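Local structure of paenibacillus xanthan lyase (Paenibacillus, 6F2P) at residues A[222-227]-A[370-375]. The protein is a calcium-containing lyase that cleaves the polysaccharide xanthan by elimination and belongs to polysaccharide lyase family 8. Numbering follows the deposited sequence.
Sequences YYAYNG and MDRAVQ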
loop_
_atom_site.group_PDB
_atom_site.type_symbol
_atom_site.label_atom_id
_atom_site.label_comp_id
_atom_site.label_asym_id
_atom_site.label_seq_id
_atom_site.Cartn_x
_atom_site.Cartn_y
_atom_site.Cartn_z
ATOM N N TYR A 222 -4.709 -12.455 2.989
ATOM C CA TYR A 222 -3.429 -11.861 2.582
ATOM C C TYR A 222 -3.158 -11.832 1.078
ATOM O O TYR A 222 -2.000 -11.711 0.677
ATOM C CB TYR A 222 -2.260 -12.602 3.247
ATOM C CG TYR A 222 -2.384 -12.787 4.742
ATOM C CD1 TYR A 222 -2.296 -11.705 5.608
ATOM C CD2 TYR A 222 -2.576 -14.049 5.289
ATOM C CE1 TYR A 222 -2.402 -11.872 6.985
ATOM C CE2 TYR A 222 -2.690 -14.229 6.663
ATOM C CZ TYR A 222 -2.599 -13.139 7.506
ATOM O OH TYR A 222 -2.712 -13.318 8.872
ATOM N N TYR A 223 -4.186 -11.951 0.241
ATOM C CA TYR A 223 -3.929 -12.085 -1.191
ATOM C C TYR A 223 -4.686 -11.084 -2.047
ATOM O O TYR A 223 -5.858 -10.811 -1.815
ATOM C CB TYR A 223 -4.176 -13.526 -1.674
ATOM C CG TYR A 223 -3.439 -14.525 -0.821
ATOM C CD1 TYR A 223 -4.026 -15.036 0.324
ATOM C CD2 TYR A 223 -2.140 -14.914 -1.122
ATOM C CE1 TYR A 223 -3.359 -15.911 1.135
ATOM C CE2 TYR A 223 -1.458 -15.804 -0.311
ATOM C CZ TYR A 223 -2.078 -16.297 0.818
ATOM O OH TYR A 223 -1.436 -17.180 1.652
ATOM N N ALA A 224 -3.986 -10.530 -3.029
ATOM C CA ALA A 224 -4.583 -9.643 -4.013
ATOM C C ALA A 224 -5.565 -10.464 -4.833
ATOM O O ALA A 224 -5.173 -11.443 -5.459
ATOM C CB ALA A 224 -3.502 -9.073 -4.904
ATOM N N TYR A 225 -6.837 -10.083 -4.831
ATOM C CA TYR A 225 -7.851 -10.958 -5.408
ATOM C C TYR A 225 -9.006 -10.297 -6.164
ATOM O O TYR A 225 -10.087 -10.883 -6.255
ATOM C CB TYR A 225 -8.417 -11.912 -4.343
ATOM C CG TYR A 225 -7.979 -13.344 -4.546
ATOM C CD1 TYR A 225 -8.229 -14.007 -5.747
ATOM C CD2 TYR A 225 -7.315 -14.035 -3.544
ATOM C CE1 TYR A 225 -7.823 -15.314 -5.938
ATOM C CE2 TYR A 225 -6.911 -15.339 -3.724
ATOM C CZ TYR A 225 -7.166 -15.974 -4.917
ATOM O OH TYR A 225 -6.748 -17.270 -5.086
ATOM N N ASN A 226 -8.783 -9.106 -6.718
ATOM C CA ASN A 226 -9.816 -8.443 -7.506
ATOM C C ASN A 226 -10.343 -9.347 -8.613
ATOM O O ASN A 226 -11.549 -9.424 -8.845
ATOM C CB ASN A 226 -9.299 -7.150 -8.133
ATOM C CG ASN A 226 -8.798 -6.157 -7.104
ATOM O OD1 ASN A 226 -8.044 -6.509 -6.187
ATOM N ND2 ASN A 226 -9.212 -4.898 -7.254
ATOM N N GLY A 227 -9.426 -10.036 -9.286
ATOM C CA GLY A 227 -9.768 -10.879 -10.422
ATOM C C GLY A 227 -10.356 -12.227 -10.049
ATOM O O GLY A 227 -11.037 -12.848 -10.855
ATOM N N MET A 370 -2.945 -4.097 -1.227
ATOM C CA MET A 370 -2.631 -5.433 -1.709
ATOM C C MET A 370 -1.277 -5.518 -2.410
ATOM O O MET A 370 -1.053 -6.410 -3.233
ATOM C CB MET A 370 -3.732 -5.929 -2.641
ATOM C CG MET A 370 -3.831 -5.142 -3.921
ATOM S SD MET A 370 -5.249 -5.671 -4.883
ATOM C CE MET A 370 -5.099 -4.623 -6.315
ATOM N N ASP A 371 -0.376 -4.597 -2.080
ATOM C CA ASP A 371 0.963 -4.570 -2.671
ATOM C C ASP A 371 0.969 -4.695 -4.199
ATOM O O ASP A 371 1.657 -5.555 -4.752
ATOM C CB ASP A 371 1.852 -5.651 -2.046
ATOM C CG ASP A 371 2.120 -5.408 -0.561
ATOM O OD1 ASP A 371 1.855 -4.280 -0.070
ATOM O OD2 ASP A 371 2.604 -6.355 0.109
ATOM N N ARG A 372 0.192 -3.847 -4.869
ATOM C CA ARG A 372 0.135 -3.852 -6.329
ATOM C C ARG A 372 0.209 -2.432 -6.864
ATOM O O ARG A 372 -0.082 -1.471 -6.151
ATOM C CB ARG A 372 -1.151 -4.512 -6.832
ATOM C CG ARG A 372 -1.285 -5.980 -6.481
ATOM C CD ARG A 372 -0.297 -6.828 -7.267
ATOM N NE ARG A 372 -0.604 -8.259 -7.185
ATOM C CZ ARG A 372 -0.059 -9.097 -6.308
ATOM N NH1 ARG A 372 0.835 -8.658 -5.423
ATOM N NH2 ARG A 372 -0.406 -10.378 -6.316
ATOM N N ALA A 373 0.590 -2.303 -8.127
ATOM C CA ALA A 373 0.650 -0.996 -8.772
ATOM C C ALA A 373 0.344 -1.143 -10.260
ATOM O O ALA A 373 0.650 -2.176 -10.874
ATOM C CB ALA A 373 2.017 -0.360 -8.569
ATOM N N VAL A 374 -0.272 -0.113 -10.833
ATOM C CA VAL A 374 -0.565 -0.105 -12.260
ATOM C C VAL A 374 -0.182 1.227 -12.894
ATOM O O VAL A 374 -0.540 2.298 -12.388
ATOM C CB VAL A 374 -2.052 -0.394 -12.545
ATOM C CG1 VAL A 374 -2.340 -0.279 -14.027
ATOM C CG2 VAL A 374 -2.421 -1.772 -12.055
ATOM N N GLN A 375 0.564 1.144 -13.992
ATOM C CA GLN A 375 0.879 2.310 -14.793
ATOM C C GLN A 375 0.220 2.176 -16.160
ATOM O O GLN A 375 0.498 1.242 -16.913
ATOM C CB GLN A 375 2.391 2.482 -14.939
ATOM C CG GLN A 375 2.799 3.566 -15.919
ATOM C CD GLN A 375 2.412 4.962 -15.458
ATOM O OE1 GLN A 375 1.230 5.307 -15.369
ATOM N NE2 GLN A 375 3.418 5.780 -15.163
HETATM O O HOH W 1 -3.119 -12.205 -6.948
#
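Met370 and Arg372 of the 370-375 segment close on Ala224 from two directions, joining the alpha-helical part of this family 8 lyase to its super-sandwich part. Along Met370, CB lies 3.9 Å from Ala224 CB and CG continues over the same methyl. CG sits between the backbone N and the carbonyl carbon (chi1 66°), and from there the chain runs extended past Ala224, SD being 3.8 Å from Ala224 CB. The side chains of Met370 and Asn226 cross at about a right angle; SD lies 3.2 Å from Asn226 OD1, and the terminal CE 3.5 Å from the same oxygen. That OD1 accepts from Phe217 N, while ND2 donates to Ser266 O and Gly215 O. Ala224 CB also covers one face of the Arg372 guanidinium, 3.5 Å above its plane and displaced toward the rim. NH1 donates to Asp371 O almost in the guanidinium plane (3.3 Å, 164°), and NE is hydrogen-bonded to Met279 O. A water donates to Ala224 O and weakly meets Arg372 NH2. A leucine in place of Arg372 would probably leave Met279 O without this donor and end the water link. Between the segments the chemistry is thus mainly van der Waals, implying one water as the polar link.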